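Local atomic coordinates of beta-glucosidase (Saccharopolyspora erythraea D, PDB entry 5M6G), a protein that probably hydrolyses terminal, non-reducing beta-D-glucosyl residues with release of beta-D-glucose, as a member of glycosyl hydrolase family 3. Residues Arg37-Asp42 with Val51-Ala56; Ser331-Ile336 with Gly359-Glu364; Leu431-Lys436 with Val478-His483. All coordinates share one frame; numbering follows the deposited sequence.

Interaction 1 of 3, residues Arg37-Asp42 with Val51-Ala56; sequences RPAYRD and VDDLMA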
ATOM      1  N   ARG A  37      30.548 -27.205   3.613  1.00 32.19           N
ATOM      2  CA  ARG A  37      30.910 -27.999   2.443  1.00 35.50           C
ATOM      3  C   ARG A  37      29.794 -28.228   1.411  1.00 25.52           C
ATOM      4  O   ARG A  37      30.112 -28.371   0.240  1.00 28.84           O
ATOM      5  CB  ARG A  37      31.472 -29.361   2.865  1.00 37.86           C
ATOM      6  CG  ARG A  37      32.870 -29.293   3.499  1.00 49.02           C
ATOM      7  CD  ARG A  37      33.996 -29.388   2.462  1.00 51.07           C
ATOM      8  NE  ARG A  37      33.708 -30.346   1.395  1.00 59.73           N
ATOM      9  CZ  ARG A  37      34.258 -30.306   0.183  1.00 59.21           C
ATOM     10  NH1 ARG A  37      33.935 -31.216  -0.726  1.00 53.47           N
ATOM     11  NH2 ARG A  37      35.129 -29.350  -0.121  1.00 59.87           N
ATOM     12  N   PRO A  38      28.515 -28.301   1.801  1.00 26.39           N
ATOM     13  CA  PRO A  38      27.476 -28.330   0.763  1.00 24.76           C
ATOM     14  C   PRO A  38      27.569 -27.063  -0.069  1.00 20.23           C
ATOM     15  O   PRO A  38      27.799 -25.971   0.454  1.00 20.20           O
ATOM     16  CB  PRO A  38      26.165 -28.410   1.556  1.00 18.26           C
ATOM     17  CG  PRO A  38      26.553 -29.034   2.835  1.00 30.44           C
ATOM     18  CD  PRO A  38      27.922 -28.481   3.140  1.00 22.12           C
ATOM     19  N   ALA A  39      27.434 -27.225  -1.385  1.00 18.54           N
ATOM     20  CA  ALA A  39      27.663 -26.101  -2.282  1.00 17.55           C
ATOM     21  C   ALA A  39      26.697 -24.957  -2.007  1.00 16.92           C
ATOM     22  O   ALA A  39      27.028 -23.793  -2.265  1.00 20.35           O
ATOM     23  CB  ALA A  39      27.545 -26.556  -3.733  1.00 15.92           C
ATOM     24  N   TYR A  40      25.502 -25.256  -1.486  1.00 15.37           N
ATOM     25  CA  TYR A  40      24.567 -24.166  -1.222  1.00 15.72           C
ATOM     26  C   TYR A  40      25.061 -23.267  -0.098  1.00 19.06           C
ATOM     27  O   TYR A  40      24.599 -22.126   0.019  1.00 16.99           O
ATOM     28  CB  TYR A  40      23.155 -24.714  -0.937  1.00 13.42           C
ATOM     29  CG  TYR A  40      22.846 -25.273   0.454  1.00 17.27           C
ATOM     30  CD1 TYR A  40      23.030 -26.629   0.753  1.00 18.69           C
ATOM     31  CD2 TYR A  40      22.300 -24.457   1.447  1.00 15.43           C
ATOM     32  CE1 TYR A  40      22.717 -27.141   2.025  1.00 15.20           C
ATOM     33  CE2 TYR A  40      21.986 -24.958   2.714  1.00 15.56           C
ATOM     34  CZ  TYR A  40      22.187 -26.293   2.995  1.00 13.48           C
ATOM     35  OH  TYR A  40      21.862 -26.766   4.247  1.00 16.30           O
ATOM     36  N   ARG A  41      26.010 -23.747   0.707  1.00 18.91           N
ATOM     37  CA  ARG A  41      26.641 -22.946   1.748  1.00 22.80           C
ATOM     38  C   ARG A  41      27.819 -22.129   1.237  1.00 21.67           C
ATOM     39  O   ARG A  41      28.425 -21.393   2.020  1.00 25.67           O
ATOM     40  CB  ARG A  41      27.114 -23.849   2.897  1.00 22.54           C
ATOM     41  CG  ARG A  41      25.992 -24.439   3.731  1.00 21.92           C
ATOM     42  CD  ARG A  41      25.268 -23.340   4.491  1.00 22.44           C
ATOM     43  NE  ARG A  41      24.210 -23.841   5.367  1.00 19.10           N
ATOM     44  CZ  ARG A  41      23.222 -23.080   5.825  1.00 14.14           C
ATOM     45  NH1 ARG A  41      23.164 -21.800   5.478  1.00 16.88           N
ATOM     46  NH2 ARG A  41      22.291 -23.592   6.618  1.00 16.48           N
ATOM     47  N   ASP A  42      28.179 -22.261  -0.040  1.00 19.33           N
ATOM     48  CA  ASP A  42      29.261 -21.472  -0.614  1.00 18.02           C
ATOM     49  C   ASP A  42      28.721 -20.120  -1.060  1.00 23.27           C
ATOM     50  O   ASP A  42      27.949 -20.045  -2.027  1.00 20.85           O
ATOM     51  CB  ASP A  42      29.907 -22.213  -1.789  1.00 22.97           C
ATOM     52  CG  ASP A  42      31.128 -21.490  -2.347  1.00 28.07           C
ATOM     53  OD1 ASP A  42      31.368 -20.316  -1.994  1.00 25.04           O
ATOM     54  OD2 ASP A  42      31.848 -22.100  -3.162  1.00 31.07           O
ATOM     55  N   VAL A  51      20.908 -22.836  -5.456  1.00 12.20           N
ATOM     56  CA  VAL A  51      19.541 -23.347  -5.466  1.00 12.63           C
ATOM     57  C   VAL A  51      19.516 -24.822  -5.861  1.00 14.65           C
ATOM     58  O   VAL A  51      18.858 -25.644  -5.217  1.00 14.12           O
ATOM     59  CB  VAL A  51      18.672 -22.500  -6.408  1.00 11.44           C
ATOM     60  CG1 VAL A  51      17.335 -23.176  -6.620  1.00 15.24           C
ATOM     61  CG2 VAL A  51      18.491 -21.083  -5.825  1.00 11.12           C
ATOM     62  N   ASP A  52      20.218 -25.178  -6.937  1.00 13.36           N
ATOM     63  CA  ASP A  52      20.236 -26.580  -7.367  1.00 14.45           C
ATOM     64  C   ASP A  52      20.730 -27.503  -6.257  1.00 16.73           C
ATOM     65  O   ASP A  52      20.147 -28.568  -6.012  1.00 12.88           O
ATOM     66  CB  ASP A  52      21.115 -26.736  -8.607  1.00 14.07           C
ATOM     67  CG  ASP A  52      20.462 -26.193  -9.866  1.00 24.60           C
ATOM     68  OD1 ASP A  52      19.239 -25.938  -9.847  1.00 25.96           O
ATOM     69  OD2 ASP A  52      21.177 -26.032 -10.883  1.00 28.78           O
ATOM     70  N   ASP A  53      21.810 -27.116  -5.575  1.00 14.69           N
ATOM     71  CA  ASP A  53      22.384 -27.991  -4.558  1.00 15.75           C
ATOM     72  C   ASP A  53      21.443 -28.156  -3.372  1.00 18.27           C
ATOM     73  O   ASP A  53      21.246 -29.269  -2.874  1.00 16.01           O
ATOM     74  CB  ASP A  53      23.728 -27.443  -4.091  1.00 17.68           C
ATOM     75  CG  ASP A  53      24.366 -28.327  -3.065  1.00 17.61           C
ATOM     76  OD1 ASP A  53      24.857 -29.401  -3.462  1.00 15.77           O
ATOM     77  OD2 ASP A  53      24.348 -27.968  -1.871  1.00 14.53           O
ATOM     78  N   LEU A  54      20.862 -27.047  -2.897  1.00 14.47           N
ATOM     79  CA  LEU A  54      19.915 -27.116  -1.790  1.00 13.83           C
ATOM     80  C   LEU A  54      18.715 -27.986  -2.145  1.00 13.50           C
ATOM     81  O   LEU A  54      18.347 -28.890  -1.390  1.00 13.18           O
ATOM     82  CB  LEU A  54      19.462 -25.703  -1.402  1.00 12.84           C
ATOM     83  CG  LEU A  54      18.451 -25.563  -0.262  1.00 15.09           C
ATOM     84  CD1 LEU A  54      18.932 -26.270   1.006  1.00 11.15           C
ATOM     85  CD2 LEU A  54      18.158 -24.076   0.010  1.00 11.13           C
ATOM     86  N   MET A  55      18.083 -27.729  -3.297  1.00 12.29           N
ATOM     87  CA  MET A  55      16.921 -28.527  -3.662  1.00 12.85           C
ATOM     88  C   MET A  55      17.273 -30.000  -3.820  1.00 15.96           C
ATOM     89  O   MET A  55      16.453 -30.867  -3.498  1.00 15.91           O
ATOM     90  CB  MET A  55      16.282 -27.983  -4.934  1.00 14.22           C
ATOM     91  CG  MET A  55      15.574 -26.660  -4.677  1.00 16.31           C
ATOM     92  SD  MET A  55      14.784 -25.946  -6.118  1.00 17.44           S
ATOM     93  CE  MET A  55      13.590 -27.230  -6.521  1.00 15.34           C
ATOM     94  N   ALA A  56      18.481 -30.307  -4.293  1.00 14.06           N
ATOM     95  CA  ALA A  56      18.878 -31.711  -4.399  1.00 15.04           C
ATOM     96  C   ALA A  56      18.845 -32.400  -3.044  1.00 16.05           C
ATOM     97  O   ALA A  56      18.610 -33.612  -2.968  1.00 16.03           O
ATOM     98  CB  ALA A  56      20.272 -31.826  -5.015  1.00 13.41           C
TER
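Asp53 OD2 accepts the backbone N-H of Tyr40 at 3.0 Å (OD2 to N) and is held a second time by a salt bridge to Arg57 NE, one helical turn further on. The amide comes in from above the carboxylate plane, 48° out of it, and the bond is moderately bent. The same oxygen lies at the edge of the Tyr40 ring, in its plane, 3.2 Å from CD1. Ala39 CB rests against Asp53 CG at 3.7 Å. The amide belongs to a short 3-10 turn, residues 39-41, in the loop that precedes helix 47-57 and folds back against it at the start of the modelled chain. A chi1 of 79° tucks the Tyr40 ring between its own backbone N and carbonyl carbon, and one face then receives Leu54: methyl CD1 stands almost over the ring centre, 3.7 Å from the centroid and 9° off the normal, a CH-pi contact. Arg41 CG lies over the opposite face, nearer the rim. The ring is therefore sandwiched between aliphatic carbons, while Tyr40 OH hydrogen-bonds to Leu120 O and Tyr40 O accepts from Arg50 NH2. Beyond the ring, Leu54 also packs on Ile122 and Phe383.

Interaction 2 of 3, residues Ser331-Ile336 with Gly359-Glu364; sequences SVNAGI and GRVPAE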
ATOM      1  N   SER A 331      -5.240 -23.881  -6.973  1.00 14.30           N
ATOM      2  CA  SER A 331      -4.410 -22.688  -6.878  1.00 14.31           C
ATOM      3  C   SER A 331      -2.936 -23.003  -7.107  1.00 17.37           C
ATOM      4  O   SER A 331      -2.231 -22.241  -7.783  1.00 13.59           O
ATOM      5  CB  SER A 331      -4.611 -22.028  -5.523  1.00 13.33           C
ATOM      6  OG  SER A 331      -4.163 -20.685  -5.572  1.00 20.59           O
ATOM      7  N   VAL A 332      -2.445 -24.112  -6.555  1.00 11.34           N
ATOM      8  CA  VAL A 332      -1.078 -24.517  -6.868  1.00 15.44           C
ATOM      9  C   VAL A 332      -0.922 -24.750  -8.370  1.00 12.60           C
ATOM     10  O   VAL A 332       0.067 -24.322  -8.977  1.00 12.55           O
ATOM     11  CB  VAL A 332      -0.675 -25.764  -6.052  1.00 16.70           C
ATOM     12  CG1 VAL A 332       0.709 -26.237  -6.460  1.00 16.03           C
ATOM     13  CG2 VAL A 332      -0.708 -25.465  -4.537  1.00 16.07           C
ATOM     14  N   ASN A 333      -1.881 -25.439  -8.997  1.00 15.33           N
ATOM     15  CA  ASN A 333      -1.742 -25.702 -10.428  1.00 15.72           C
ATOM     16  C   ASN A 333      -1.948 -24.448 -11.262  1.00 15.94           C
ATOM     17  O   ASN A 333      -1.504 -24.405 -12.414  1.00 17.16           O
ATOM     18  CB  ASN A 333      -2.705 -26.810 -10.885  1.00 13.13           C
ATOM     19  CG  ASN A 333      -2.215 -28.201 -10.490  1.00 17.04           C
ATOM     20  OD1 ASN A 333      -1.018 -28.417 -10.333  1.00 19.37           O
ATOM     21  ND2 ASN A 333      -3.139 -29.141 -10.322  1.00 17.50           N
ATOM     22  N   ALA A 334      -2.585 -23.417 -10.710  1.00 16.24           N
ATOM     23  CA  ALA A 334      -2.648 -22.154 -11.434  1.00 14.70           C
ATOM     24  C   ALA A 334      -1.276 -21.508 -11.581  1.00 19.81           C
ATOM     25  O   ALA A 334      -1.112 -20.629 -12.433  1.00 15.44           O
ATOM     26  CB  ALA A 334      -3.617 -21.187 -10.743  1.00 15.92           C
ATOM     27  N   GLY A 335      -0.282 -21.925 -10.787  1.00 13.94           N
ATOM     28  CA  GLY A 335       1.052 -21.371 -10.893  1.00  9.66           C
ATOM     29  C   GLY A 335       1.510 -20.534  -9.707  1.00 11.86           C
ATOM     30  O   GLY A 335       2.611 -19.977  -9.765  1.00 14.49           O
ATOM     31  N   ILE A 336       0.716 -20.424  -8.640  1.00 11.99           N
ATOM     32  CA  ILE A 336       1.139 -19.668  -7.461  1.00 11.93           C
ATOM     33  C   ILE A 336       2.218 -20.441  -6.706  1.00 12.25           C
ATOM     34  O   ILE A 336       2.146 -21.667  -6.559  1.00 13.73           O
ATOM     35  CB  ILE A 336      -0.079 -19.353  -6.573  1.00 11.93           C
ATOM     36  CG1 ILE A 336      -1.043 -18.433  -7.328  1.00 13.89           C
ATOM     37  CG2 ILE A 336       0.343 -18.691  -5.242  1.00 12.04           C
ATOM     38  CD1 ILE A 336      -2.283 -18.058  -6.545  1.00 12.83           C
ATOM     39  N   GLY A 359      -0.330 -37.286  -7.853  1.00 23.77           N
ATOM     40  CA  GLY A 359      -0.017 -36.795  -9.180  1.00 22.98           C
ATOM     41  C   GLY A 359      -0.964 -35.743  -9.711  1.00 22.14           C
ATOM     42  O   GLY A 359      -0.847 -35.358 -10.880  1.00 25.67           O
ATOM     43  N   ARG A 360      -1.897 -35.270  -8.889  1.00 18.02           N
ATOM     44  CA  ARG A 360      -2.804 -34.207  -9.306  1.00 19.57           C
ATOM     45  C   ARG A 360      -2.110 -32.851  -9.331  1.00 19.16           C
ATOM     46  O   ARG A 360      -2.497 -31.979 -10.108  1.00 20.46           O
ATOM     47  CB  ARG A 360      -4.023 -34.190  -8.387  1.00 19.05           C
ATOM     48  CG  ARG A 360      -4.771 -35.516  -8.394  1.00 19.84           C
ATOM     49  CD  ARG A 360      -6.109 -35.441  -7.683  1.00 17.58           C
ATOM     50  NE  ARG A 360      -5.999 -35.180  -6.248  1.00 22.40           N
ATOM     51  CZ  ARG A 360      -6.116 -36.118  -5.312  1.00 27.10           C
ATOM     52  NH1 ARG A 360      -6.346 -37.381  -5.657  1.00 28.81           N
ATOM     53  NH2 ARG A 360      -6.015 -35.794  -4.033  1.00 20.77           N
ATOM     54  N   VAL A 361      -1.089 -32.662  -8.506  1.00 16.50           N
ATOM     55  CA  VAL A 361      -0.150 -31.554  -8.635  1.00 18.87           C
ATOM     56  C   VAL A 361       1.186 -32.148  -9.064  1.00 15.84           C
ATOM     57  O   VAL A 361       1.778 -32.923  -8.307  1.00 18.67           O
ATOM     58  CB  VAL A 361      -0.005 -30.763  -7.324  1.00 19.54           C
ATOM     59  CG1 VAL A 361       1.191 -29.822  -7.410  1.00 14.27           C
ATOM     60  CG2 VAL A 361      -1.293 -29.987  -7.019  1.00 16.89           C
ATOM     61  N   PRO A 362       1.693 -31.822 -10.247  1.00 19.72           N
ATOM     62  CA  PRO A 362       2.918 -32.475 -10.721  1.00 21.28           C
ATOM     63  C   PRO A 362       4.109 -32.078  -9.872  1.00 22.66           C
ATOM     64  O   PRO A 362       4.177 -30.971  -9.327  1.00 17.66           O
ATOM     65  CB  PRO A 362       3.074 -31.963 -12.159  1.00 22.62           C
ATOM     66  CG  PRO A 362       1.776 -31.269 -12.489  1.00 21.37           C
ATOM     67  CD  PRO A 362       1.182 -30.825 -11.199  1.00 19.47           C
ATOM     68  N   ALA A 363       5.056 -33.013  -9.756  1.00 18.65           N
ATOM     69  CA  ALA A 363       6.279 -32.753  -9.008  1.00 20.36           C
ATOM     70  C   ALA A 363       7.005 -31.510  -9.510  1.00 14.50           C
ATOM     71  O   ALA A 363       7.620 -30.787  -8.720  1.00 14.24           O
ATOM     72  CB  ALA A 363       7.199 -33.973  -9.086  1.00 15.30           C
ATOM     73  N   GLU A 364       6.954 -31.241 -10.816  1.00 17.05           N
ATOM     74  CA  GLU A 364       7.674 -30.079 -11.325  1.00 17.26           C
ATOM     75  C   GLU A 364       7.059 -28.771 -10.840  1.00 15.09           C
ATOM     76  O   GLU A 364       7.758 -27.754 -10.785  1.00 15.57           O
ATOM     77  CB  GLU A 364       7.720 -30.108 -12.853  1.00 17.42           C
ATOM     78  CG  GLU A 364       6.395 -29.820 -13.526  1.00 26.19           C
ATOM     79  CD  GLU A 364       6.545 -29.556 -15.012  1.00 46.03           C
ATOM     80  OE1 GLU A 364       6.506 -28.368 -15.423  1.00 47.75           O
ATOM     81  OE2 GLU A 364       6.720 -30.542 -15.762  1.00 38.76           O
TER
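Arg360 meets Asn333 through its backbone carbonyl: Asn333 ND2 donates to Arg360 O at 2.9 Å, with an N-H...O angle of 162°. The oxygen lies close to the plane of the Asn333 amide, whereas the donor is tilted 25° from the carbonyl plane of Arg360. The guanidinium of Arg360 leads away, to a salt bridge with Glu355. Next in sequence, Val361 offers both methyls. CG1 meets Val332 CG1 at 3.7 Å, the two side chains crossing at about a right angle, and CG2 lies 3.7 Å from Asn333 OD1, this pair crossing at a slant. Val332 CG1 is trans to its own backbone N (chi1 176°), which directs this methyl at its counterpart. Pro362, at the N-cap position of helix 363-379, brings its ring carbon CD to 3.4 Å from Asn333 OD1. Asn333 ND2 is thus held by a hydrogen bond, whereas OD1 packs against carbon atoms of Val361 and Pro362. Replacing Asn333 with an alanine would probably leave Arg360 O without this donor and open a gap beside Val361 CG2 and Pro362 CD. The two segments close successive helices of the N-terminal, TIM-barrel-like domain: helix 325-334 ends at Gly335 and helix 345-357 at Gly359, each in a Schellman motif. Between them Val332 also packs on Leu352 and on Phe339 of strand 339-341, and Val361 on Val356, while Arg365 of helix 363-379 donates to Val332 O and Ile336 O.

Interaction 3 of 3, residues Leu431-Lys436 with Val478-His483; sequences LFVAGK and VTYDRH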
ATOM      1  N   LEU A 431      -6.850  33.424  12.449  1.00 17.49           N
ATOM      2  CA  LEU A 431      -7.322  32.379  11.551  1.00 19.98           C
ATOM      3  C   LEU A 431      -8.239  31.437  12.311  1.00 15.01           C
ATOM      4  O   LEU A 431      -8.074  31.223  13.516  1.00 14.38           O
ATOM      5  CB  LEU A 431      -6.157  31.583  10.944  1.00 15.51           C
ATOM      6  CG  LEU A 431      -5.339  32.337   9.903  1.00 21.65           C
ATOM      7  CD1 LEU A 431      -4.094  31.548   9.548  1.00 21.73           C
ATOM      8  CD2 LEU A 431      -6.183  32.591   8.655  1.00 24.49           C
ATOM      9  N   PHE A 432      -9.225  30.889  11.612  1.00 12.87           N
ATOM     10  CA  PHE A 432     -10.070  29.854  12.190  1.00 13.73           C
ATOM     11  C   PHE A 432      -9.842  28.531  11.471  1.00 14.01           C
ATOM     12  O   PHE A 432      -9.760  28.488  10.239  1.00 11.42           O
ATOM     13  CB  PHE A 432     -11.559  30.214  12.126  1.00 14.46           C
ATOM     14  CG  PHE A 432     -12.379  29.488  13.155  1.00 17.92           C
ATOM     15  CD1 PHE A 432     -12.815  28.182  12.933  1.00 16.49           C
ATOM     16  CD2 PHE A 432     -12.660  30.088  14.378  1.00 13.32           C
ATOM     17  CE1 PHE A 432     -13.548  27.509  13.898  1.00 16.18           C
ATOM     18  CE2 PHE A 432     -13.394  29.421  15.341  1.00 14.44           C
ATOM     19  CZ  PHE A 432     -13.837  28.126  15.104  1.00 19.39           C
ATOM     20  N   VAL A 433      -9.740  27.454  12.245  1.00 11.78           N
ATOM     21  CA  VAL A 433      -9.600  26.112  11.693  1.00 14.66           C
ATOM     22  C   VAL A 433     -10.690  25.229  12.284  1.00 15.26           C
ATOM     23  O   VAL A 433     -10.979  25.297  13.483  1.00 16.22           O
ATOM     24  CB  VAL A 433      -8.194  25.527  11.950  1.00 12.18           C
ATOM     25  CG1 VAL A 433      -8.066  24.111  11.331  1.00 11.72           C
ATOM     26  CG2 VAL A 433      -7.139  26.460  11.368  1.00 15.43           C
ATOM     27  N   ALA A 434     -11.303  24.407  11.427  1.00 13.93           N
ATOM     28  CA  ALA A 434     -12.352  23.484  11.827  1.00 12.19           C
ATOM     29  C   ALA A 434     -12.229  22.219  10.993  1.00 12.98           C
ATOM     30  O   ALA A 434     -11.434  22.145  10.055  1.00 13.79           O
ATOM     31  CB  ALA A 434     -13.745  24.098  11.649  1.00 11.09           C
ATOM     32  N   GLY A 435     -13.037  21.232  11.336  1.00 12.87           N
ATOM     33  CA  GLY A 435     -13.097  19.992  10.570  1.00 11.31           C
ATOM     34  C   GLY A 435     -12.580  18.798  11.357  1.00 13.02           C
ATOM     35  O   GLY A 435     -11.603  18.899  12.111  1.00 12.47           O
ATOM     36  N   LYS A 436     -13.228  17.641  11.166  1.00 15.49           N
ATOM     37  CA  LYS A 436     -12.806  16.437  11.887  1.00 15.82           C
ATOM     38  C   LYS A 436     -11.457  15.905  11.418  1.00 14.52           C
ATOM     39  O   LYS A 436     -10.878  15.047  12.092  1.00 14.05           O
ATOM     40  CB  LYS A 436     -13.869  15.341  11.761  1.00 16.74           C
ATOM     41  CG  LYS A 436     -13.982  14.713  10.375  1.00 16.65           C
ATOM     42  CD  LYS A 436     -14.862  13.451  10.415  1.00 16.48           C
ATOM     43  CE  LYS A 436     -15.052  12.837   9.030  1.00 15.74           C
ATOM     44  NZ  LYS A 436     -15.962  13.613   8.120  1.00 13.79           N
ATOM     45  N   VAL A 478      -4.590  31.399  16.161  1.00 11.00           N
ATOM     46  CA  VAL A 478      -5.257  30.357  15.378  1.00 13.27           C
ATOM     47  C   VAL A 478      -6.252  29.681  16.304  1.00 15.42           C
ATOM     48  O   VAL A 478      -5.852  28.997  17.258  1.00 20.84           O
ATOM     49  CB  VAL A 478      -4.269  29.332  14.793  1.00 14.03           C
ATOM     50  CG1 VAL A 478      -5.025  28.260  13.995  1.00 16.09           C
ATOM     51  CG2 VAL A 478      -3.232  30.025  13.926  1.00 15.26           C
ATOM     52  N   THR A 479      -7.535  29.876  16.035  1.00 11.99           N
ATOM     53  CA  THR A 479      -8.612  29.290  16.817  1.00 13.08           C
ATOM     54  C   THR A 479      -9.059  28.005  16.137  1.00 14.54           C
ATOM     55  O   THR A 479      -9.304  27.996  14.927  1.00 16.03           O
ATOM     56  CB  THR A 479      -9.801  30.249  16.926  1.00 16.73           C
ATOM     57  OG1 THR A 479      -9.362  31.536  17.388  1.00 18.37           O
ATOM     58  CG2 THR A 479     -10.855  29.693  17.869  1.00 17.68           C
ATOM     59  N   TYR A 480      -9.178  26.929  16.908  1.00 16.29           N
ATOM     60  CA  TYR A 480      -9.613  25.648  16.368  1.00 14.64           C
ATOM     61  C   TYR A 480     -10.848  25.165  17.107  1.00 12.93           C
ATOM     62  O   TYR A 480     -10.868  25.147  18.341  1.00 16.31           O
ATOM     63  CB  TYR A 480      -8.516  24.583  16.462  1.00 18.45           C
ATOM     64  CG  TYR A 480      -9.065  23.192  16.231  1.00 15.51           C
ATOM     65  CD1 TYR A 480      -9.467  22.786  14.963  1.00 17.03           C
ATOM     66  CD2 TYR A 480      -9.200  22.294  17.283  1.00 19.66           C
ATOM     67  CE1 TYR A 480      -9.984  21.517  14.744  1.00 20.07           C
ATOM     68  CE2 TYR A 480      -9.704  21.022  17.077  1.00 22.65           C
ATOM     69  CZ  TYR A 480     -10.095  20.639  15.810  1.00 26.41           C
ATOM     70  OH  TYR A 480     -10.608  19.381  15.606  1.00 28.56           O
ATOM     71  N   ASP A 481     -11.872  24.778  16.351  1.00 14.56           N
ATOM     72  CA  ASP A 481     -13.007  24.048  16.900  1.00 21.54           C
ATOM     73  C   ASP A 481     -13.469  23.026  15.876  1.00 20.65           C
ATOM     74  O   ASP A 481     -13.733  23.382  14.721  1.00 14.40           O
ATOM     75  CB  ASP A 481     -14.170  24.977  17.258  1.00 17.38           C
ATOM     76  CG  ASP A 481     -15.293  24.245  17.976  1.00 17.64           C
ATOM     77  OD1 ASP A 481     -16.169  23.664  17.304  1.00 20.36           O
ATOM     78  OD2 ASP A 481     -15.293  24.244  19.223  1.00 27.51           O
ATOM     79  N   ARG A 482     -13.595  21.770  16.306  1.00 19.49           N
ATOM     80  CA  ARG A 482     -13.903  20.701  15.360  1.00 16.34           C
ATOM     81  C   ARG A 482     -15.122  21.029  14.514  1.00 18.84           C
ATOM     82  O   ARG A 482     -15.138  20.760  13.307  1.00 17.55           O
ATOM     83  CB  ARG A 482     -14.127  19.379  16.087  1.00 19.59           C
ATOM     84  CG  ARG A 482     -14.593  18.263  15.138  1.00 15.03           C
ATOM     85  CD  ARG A 482     -14.542  16.910  15.809  1.00 20.11           C
ATOM     86  NE  ARG A 482     -15.230  15.886  15.027  1.00 18.71           N
ATOM     87  CZ  ARG A 482     -15.282  14.608  15.389  1.00 19.56           C
ATOM     88  NH1 ARG A 482     -14.692  14.224  16.514  1.00 16.52           N
ATOM     89  NH2 ARG A 482     -15.920  13.722  14.639  1.00 14.06           N
ATOM     90  N   HIS A 483     -16.144  21.632  15.123  1.00 21.69           N
ATOM     91  CA  HIS A 483     -17.423  21.854  14.463  1.00 19.06           C
ATOM     92  C   HIS A 483     -17.614  23.292  14.002  1.00 20.18           C
ATOM     93  O   HIS A 483     -18.728  23.666  13.616  1.00 20.20           O
ATOM     94  CB  HIS A 483     -18.564  21.433  15.390  1.00 18.94           C
ATOM     95  CG  HIS A 483     -18.550  19.974  15.729  1.00 23.69           C
ATOM     96  ND1 HIS A 483     -19.168  19.022  14.947  1.00 24.59           N
ATOM     97  CD2 HIS A 483     -17.969  19.301  16.751  1.00 25.80           C
ATOM     98  CE1 HIS A 483     -18.981  17.829  15.479  1.00 26.81           C
ATOM     99  NE2 HIS A 483     -18.256  17.970  16.574  1.00 27.92           N
TER
HETATM  100  O   HOH W   1      -9.759  17.291  14.027  1.00 25.18           O
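Val433 N donates to Thr479 O at 2.8 Å, and Thr479 N to Leu431 O at 2.9 Å. Asp481 N continues the alternation onto Val433 O, giving the pattern of neighbouring parallel strands, here 431-434 and 478-480. Past the strands, Gly435 N donates to Arg482 O at 2.9 Å, tilted 34° from the plane of that carbonyl. Asp481 OD1 accepts from His483 N, an Asx turn. One water donates to Gly435 O and weakly to Lys436 O, and hydrogen-bonds Tyr480 OH at 2.8 Å.

The side chains divide between the two faces of the sheet. On one, Phe432 and Thr479 meet: CE2 touches the methyl CG2 at 3.6 Å, Thr479 O lies over the ring face toward its rim, and Phe432 CZ reaches Asp481 CB. With OG1 beside its backbone N (chi1 -52°), Thr479 turns its methyl to the ring, and OG1 bonds Tyr491 OH. On the other face Val433 CG2 packs against Val478 CG1 at 3.8 Å, and Tyr480 CD1 lies 4.1 Å from Val433 CG1; helix 465-472, which links the two strands in a beta-alpha-beta crossover, covers this side through Leu466 and Ile469. Lys436 CB rests near Arg482 NE at 3.6 Å, but the two cationic ends diverge, Lys436 NZ to Gly499 O and the carboxylates of Asp517 and Asp520, Arg482 NE to Glu519.

The chemistry implies an outermost strand joined mainly through its backbone to the mixed sheet of the C-terminal domain, with apolar packing on both faces and charges confined to one end.

The three contacts follow one another along the chain without overlap. Interactions 1 and 2 share one side of the molecule, their centres 24 Å apart and their nearest atoms about 7 Å apart, and helix 363-379 bridges them: it starts in 359-364, and its Thr375 and Phe378 touch Val51. Interaction 3 belongs to the other domain, on the opposite side of the chain's centre, with centres 64 Å from interaction 1 and 59 Å from interaction 2. None includes a residue of the sorbitol pocket, to which both domains contribute, among others Asp310 and Glu505. Magnesium ions lie about 14 Å from the side chains of both Val332 in interaction 2 and Tyr480 in interaction 3.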